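Local coordinates for protein peptidase M42 (Thaumarchaeota archaeon SCGC AB-539-E09, PDB 5DS0) that probably removes amino-terminal residues from peptides as a metal-dependent TET aminopeptidase of the M42 family, with cobalt ions bound in its dinuclear site, at residues C[18-23]-C[214-219]; C[254-259]-C[333-338]. All blocks are in the same frame, centred on the assembly; numbering follows the deposited sequence.

Interaction 1: C[18-23]-C[214-219]. With CO (cobalt (II) ion), chain U.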
loop_
_atom_site.group_PDB
_atom_site.type_symbol
_atom_site.label_atom_id
_atom_site.label_comp_id
_atom_site.label_asym_id
_atom_site.label_seq_id
_atom_site.Cartn_x
_atom_site.Cartn_y
_atom_site.Cartn_z
ATOM N N GLY C 18 -13.934 -19.686 -38.648
ATOM C CA GLY C 18 -13.581 -20.962 -38.025
ATOM C C GLY C 18 -12.874 -20.926 -36.686
ATOM O O GLY C 18 -11.704 -21.298 -36.595
ATOM N N PRO C 19 -13.575 -20.515 -35.622
ATOM C CA PRO C 19 -12.989 -20.516 -34.278
ATOM C C PRO C 19 -12.936 -21.922 -33.711
ATOM O O PRO C 19 -13.587 -22.808 -34.255
ATOM C CB PRO C 19 -13.954 -19.649 -33.477
ATOM C CG PRO C 19 -15.260 -19.814 -34.166
ATOM C CD PRO C 19 -14.994 -20.141 -35.608
ATOM N N SER C 20 -12.190 -22.121 -32.624
ATOM C CA SER C 20 -12.025 -23.455 -32.048
ATOM C C SER C 20 -13.378 -24.104 -31.806
ATOM O O SER C 20 -14.240 -23.512 -31.171
ATOM C CB SER C 20 -11.236 -23.402 -30.744
ATOM O OG SER C 20 -9.969 -22.812 -30.950
ATOM N N GLY C 21 -13.558 -25.326 -32.313
ATOM C CA GLY C 21 -14.828 -26.058 -32.207
ATOM C C GLY C 21 -15.781 -25.893 -33.382
ATOM O O GLY C 21 -16.761 -26.637 -33.501
ATOM N N PHE C 22 -15.519 -24.902 -34.230
ATOM C CA PHE C 22 -16.419 -24.579 -35.318
ATOM C C PHE C 22 -15.647 -24.358 -36.610
ATOM O O PHE C 22 -15.829 -23.351 -37.284
ATOM C CB PHE C 22 -17.211 -23.314 -34.989
ATOM C CG PHE C 22 -17.908 -23.338 -33.660
ATOM C CD1 PHE C 22 -17.216 -23.087 -32.489
ATOM C CD2 PHE C 22 -19.267 -23.565 -33.583
ATOM C CE1 PHE C 22 -17.861 -23.093 -31.262
ATOM C CE2 PHE C 22 -19.915 -23.569 -32.356
ATOM C CZ PHE C 22 -19.211 -23.328 -31.192
ATOM N N GLU C 23 -14.824 -25.326 -36.984
ATOM C CA GLU C 23 -13.885 -25.146 -38.088
ATOM C C GLU C 23 -14.375 -25.705 -39.416
ATOM O O GLU C 23 -13.591 -25.831 -40.343
ATOM C CB GLU C 23 -12.538 -25.806 -37.724
ATOM C CG GLU C 23 -11.982 -25.348 -36.377
ATOM C CD GLU C 23 -12.256 -26.270 -35.185
ATOM O OE1 GLU C 23 -11.726 -26.115 -34.034
ATOM O OE2 GLU C 23 -13.091 -27.145 -35.384
ATOM N N GLU C 214 -6.668 -26.658 -31.663
ATOM C CA GLU C 214 -5.345 -26.426 -31.056
ATOM C C GLU C 214 -5.424 -25.362 -29.978
ATOM O O GLU C 214 -4.859 -25.527 -28.908
ATOM C CB GLU C 214 -4.322 -25.966 -32.094
ATOM C CG GLU C 214 -2.851 -25.955 -31.650
ATOM C CD GLU C 214 -2.336 -24.666 -30.967
ATOM O OE1 GLU C 214 -2.818 -23.528 -31.229
ATOM O OE2 GLU C 214 -1.393 -24.781 -30.154
ATOM N N GLU C 215 -6.142 -24.273 -30.254
ATOM C CA GLU C 215 -6.088 -23.093 -29.396
ATOM C C GLU C 215 -6.743 -23.322 -28.019
ATOM O O GLU C 215 -6.558 -22.505 -27.119
ATOM C CB GLU C 215 -6.697 -21.853 -30.087
ATOM C CG GLU C 215 -6.013 -21.437 -31.383
ATOM C CD GLU C 215 -4.682 -20.683 -31.208
ATOM O OE1 GLU C 215 -4.065 -20.798 -30.145
ATOM O OE2 GLU C 215 -4.238 -19.961 -32.142
ATOM N N VAL C 216 -7.482 -24.421 -27.866
ATOM C CA VAL C 216 -8.147 -24.746 -26.599
ATOM C C VAL C 216 -7.575 -25.989 -25.898
ATOM O O VAL C 216 -8.164 -26.449 -24.923
ATOM C CB VAL C 216 -9.698 -24.923 -26.745
ATOM C CG1 VAL C 216 -10.357 -23.636 -27.191
ATOM C CG2 VAL C 216 -10.052 -26.054 -27.697
ATOM N N GLY C 217 -6.439 -26.519 -26.347
ATOM C CA GLY C 217 -5.808 -27.656 -25.659
ATOM C C GLY C 217 -5.249 -28.777 -26.527
ATOM O O GLY C 217 -5.164 -29.934 -26.076
ATOM N N LEU C 218 -4.841 -28.456 -27.753
ATOM C CA LEU C 218 -4.179 -29.417 -28.656
ATOM C C LEU C 218 -5.035 -30.669 -28.908
ATOM O O LEU C 218 -4.522 -31.784 -29.013
ATOM C CB LEU C 218 -2.782 -29.788 -28.115
ATOM C CG LEU C 218 -1.982 -28.646 -27.479
ATOM C CD1 LEU C 218 -0.682 -29.166 -26.869
ATOM C CD2 LEU C 218 -1.721 -27.538 -28.492
ATOM N N ARG C 219 -6.339 -30.462 -29.012
ATOM C CA ARG C 219 -7.283 -31.565 -28.979
ATOM C C ARG C 219 -7.299 -32.362 -30.277
ATOM O O ARG C 219 -7.231 -33.576 -30.251
ATOM C CB ARG C 219 -8.674 -31.048 -28.600
ATOM C CG ARG C 219 -8.682 -30.454 -27.203
ATOM C CD ARG C 219 -10.066 -30.075 -26.733
ATOM N NE ARG C 219 -10.014 -29.411 -25.425
ATOM C CZ ARG C 219 -10.926 -28.554 -24.966
ATOM N NH1 ARG C 219 -11.996 -28.221 -25.697
ATOM N NH2 ARG C 219 -10.778 -28.015 -23.768
HETATM CO CO CO U . -2.193 -19.837 -31.336
#
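Ser20 and Glu215 share one acceptor: Asp68 OD2 is hydrogen-bonded both to Ser20 OG and to the backbone N of Glu215, so a single carboxylate oxygen draws the two loops together. The direct contact is modest and purely van der Waals, the Ser20 hydroxyl oxygen OG lying 3.5 Å from Glu215 CB and Ser20 CB 3.7 Å from Val216 CG1. Ile270 of a second subunit packs on both Ser20 and Val216. Glu23 makes a similar link through OE1, which takes the N-H of Gly21 at 2.6 Å, from above its carboxylate plane, and also bonds Gln213 N, just ahead of 214-219. This helps hold the type II turn from Pro19 to Phe22, closed by Phe22 N to Pro19 O at 2.8 Å. Glu215 faces Ser20 with its CB, but a bend at chi2 (-77°) turns the carboxylate off toward cobalt. Both of its oxygens bind the ion, OE1 at 2.4 Å and OE2 at 2.2 Å, and Asp180 and His325 complete the protein ligands. In this structure neighbouring Glu214 belongs to the other cobalt site, with His66, Asp180 and Glu237. Two metals bridged by a shared aspartate, here Asp180, with a Glu-Glu pair beside them, are characteristic of the dinuclear centre of M42 aminopeptidases.

Interaction 2: C[254-259]-C[333-338]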
loop_
_atom_site.group_PDB
_atom_site.type_symbol
_atom_site.label_atom_id
_atom_site.label_comp_id
_atom_site.label_asym_id
_atom_site.label_seq_id
_atom_site.Cartn_x
_atom_site.Cartn_y
_atom_site.Cartn_z
ATOM N N THR C 254 12.884 -14.520 -33.301
ATOM C CA THR C 254 12.605 -14.481 -34.737
ATOM C C THR C 254 12.212 -13.105 -35.228
ATOM O O THR C 254 11.616 -12.322 -34.499
ATOM C CB THR C 254 11.515 -15.471 -35.152
ATOM O OG1 THR C 254 10.334 -15.243 -34.385
ATOM C CG2 THR C 254 11.976 -16.883 -34.926
ATOM N N LYS C 255 12.578 -12.831 -36.476
ATOM C CA LYS C 255 12.264 -11.583 -37.145
ATOM C C LYS C 255 11.530 -11.859 -38.440
ATOM O O LYS C 255 11.871 -12.784 -39.177
ATOM C CB LYS C 255 13.552 -10.812 -37.434
ATOM C CG LYS C 255 14.352 -10.471 -36.186
ATOM C CD LYS C 255 15.498 -9.522 -36.470
ATOM C CE LYS C 255 16.094 -8.937 -35.198
ATOM N NZ LYS C 255 15.200 -7.970 -34.499
HETATM N N MSE C 256 10.518 -11.061 -38.724
HETATM C CA MSE C 256 9.743 -11.241 -39.936
HETATM C C MSE C 256 10.633 -10.890 -41.089
HETATM O O MSE C 256 11.265 -9.830 -41.106
HETATM C CB MSE C 256 8.517 -10.347 -39.897
HETATM C CG MSE C 256 7.616 -10.566 -41.095
HETATM SE SE MSE C 256 6.175 -9.226 -41.110
HETATM C CE MSE C 256 7.133 -7.602 -41.675
ATOM N N GLY C 257 10.710 -11.794 -42.058
ATOM C CA GLY C 257 11.500 -11.576 -43.272
ATOM C C GLY C 257 12.878 -12.205 -43.288
ATOM O O GLY C 257 13.528 -12.214 -44.318
ATOM N N LYS C 258 13.310 -12.756 -42.162
ATOM C CA LYS C 258 14.623 -13.388 -42.041
ATOM C C LYS C 258 14.540 -14.913 -42.104
ATOM O O LYS C 258 15.498 -15.604 -41.780
ATOM C CB LYS C 258 15.279 -12.956 -40.735
ATOM C CG LYS C 258 15.642 -11.489 -40.701
ATOM C CD LYS C 258 16.954 -11.252 -41.423
ATOM C CE LYS C 258 16.934 -9.951 -42.213
ATOM N NZ LYS C 258 18.199 -9.815 -42.986
ATOM N N GLY C 259 13.395 -15.433 -42.527
ATOM C CA GLY C 259 13.263 -16.858 -42.850
ATOM C C GLY C 259 12.414 -17.619 -41.860
ATOM O O GLY C 259 12.128 -17.122 -40.788
ATOM N N LEU C 333 5.486 -13.005 -47.016
ATOM C CA LEU C 333 5.218 -14.001 -48.056
ATOM C C LEU C 333 6.481 -14.730 -48.474
ATOM O O LEU C 333 6.419 -15.880 -48.903
ATOM C CB LEU C 333 4.580 -13.358 -49.277
ATOM C CG LEU C 333 3.195 -12.799 -48.991
ATOM C CD1 LEU C 333 2.670 -12.108 -50.232
ATOM C CD2 LEU C 333 2.228 -13.891 -48.541
ATOM N N LYS C 334 7.618 -14.051 -48.358
ATOM C CA LYS C 334 8.903 -14.645 -48.630
ATOM C C LYS C 334 9.230 -15.743 -47.614
ATOM O O LYS C 334 9.668 -16.824 -48.010
ATOM C CB LYS C 334 9.975 -13.575 -48.607
ATOM C CG LYS C 334 11.325 -14.062 -49.083
ATOM C CD LYS C 334 12.408 -13.058 -48.754
ATOM C CE LYS C 334 13.764 -13.625 -49.128
ATOM N NZ LYS C 334 14.878 -12.795 -48.578
ATOM N N ASP C 335 9.035 -15.467 -46.325
ATOM C CA ASP C 335 9.236 -16.482 -45.284
ATOM C C ASP C 335 8.364 -17.711 -45.556
ATOM O O ASP C 335 8.815 -18.852 -45.434
ATOM C CB ASP C 335 8.852 -15.947 -43.900
ATOM C CG ASP C 335 9.851 -14.933 -43.325
ATOM O OD1 ASP C 335 10.996 -14.828 -43.834
ATOM O OD2 ASP C 335 9.468 -14.232 -42.333
ATOM N N THR C 336 7.107 -17.460 -45.917
ATOM C CA THR C 336 6.139 -18.507 -46.228
ATOM C C THR C 336 6.636 -19.379 -47.381
ATOM O O THR C 336 6.629 -20.605 -47.302
ATOM C CB THR C 336 4.782 -17.881 -46.615
ATOM O OG1 THR C 336 4.362 -17.031 -45.559
ATOM C CG2 THR C 336 3.717 -18.932 -46.853
ATOM N N GLU C 337 7.063 -18.733 -48.457
ATOM C CA GLU C 337 7.590 -19.446 -49.599
ATOM C C GLU C 337 8.743 -20.358 -49.183
ATOM O O GLU C 337 8.818 -21.517 -49.598
ATOM C CB GLU C 337 8.032 -18.443 -50.670
ATOM C CG GLU C 337 8.676 -19.059 -51.903
ATOM C CD GLU C 337 7.807 -20.109 -52.586
ATOM O OE1 GLU C 337 6.557 -20.081 -52.395
ATOM O OE2 GLU C 337 8.365 -20.944 -53.346
ATOM N N ASN C 338 9.657 -19.819 -48.389
ATOM C CA ASN C 338 10.804 -20.583 -47.931
ATOM C C ASN C 338 10.417 -21.738 -47.031
ATOM O O ASN C 338 11.093 -22.766 -47.023
ATOM C CB ASN C 338 11.811 -19.679 -47.218
ATOM C CG ASN C 338 12.751 -18.987 -48.176
ATOM O OD1 ASN C 338 13.082 -19.519 -49.236
ATOM N ND2 ASN C 338 13.221 -17.817 -47.793
#
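Asp335 meets the loop 254-259 through hydrogen bonds to two backbone N-H groups, one for each carboxylate oxygen. Gly257 N reaches OD2 of Asp335 at 2.7 Å, on the syn side, somewhat out of the carboxylate plane, and nearly straight (161°). Gly259 N approaches Asp335 OD1 at 2.8 Å, but from well above the carboxylate plane and along a more bent path (134°). With CG beside its own backbone N (chi1 -73°), the aspartate presents this group from the first turn of helix 333-349, where the helix end would probably favour its negative charge. Replacing this aspartate by alanine removes both acceptors and is likely to leave the N-H groups of Gly257 and Gly259 without their carboxylate mate and the turn less firmly tied to the helix.

Van der Waals contact is slight: CG of Met256, a selenomethionine, lies 4.3 Å from Asp335 OD2, while the Asp335 side chain also touches Pro320 of strand 314-322.

Further hydrogen bonds, some from side chains to the backbone, shape both partners. Lys255 to Lys258 form a type II turn closed by a weak bond, with Gly257 at its third position, and Gln291 NE2 bonds the carbonyls of Lys255 and Gly259. On the helix side, Asp335 N bonds Ser332 OG. A side-chain carboxylate that takes the N-H groups of two glycines two positions apart thus pins a type II beta turn, the one leading into strand 261-263, against the first turn of a helix.

Followed from the N terminus, the chain first lays down 18-23 between helices 2-15 and 24-34. It then builds the six-stranded barrel and much of the central mixed sheet before interaction 1 closes a long loop at 214-219, ahead of helix 219-228. Only afterwards does interaction 2 open, at 254-259, and its shorter loop shuts at 333-338, where helix 333-349 begins. The two closures therefore stand in series, neither nesting nor crossing. The centres of interactions 1 and 2 lie about 26 Å apart, and the nearest atoms of the two contacts about 15 Å, without touching. Interaction 1 ties the N-terminal region to the metal centre, whereas interaction 2 joins the approach to strand 261-263 to a C-terminal helix.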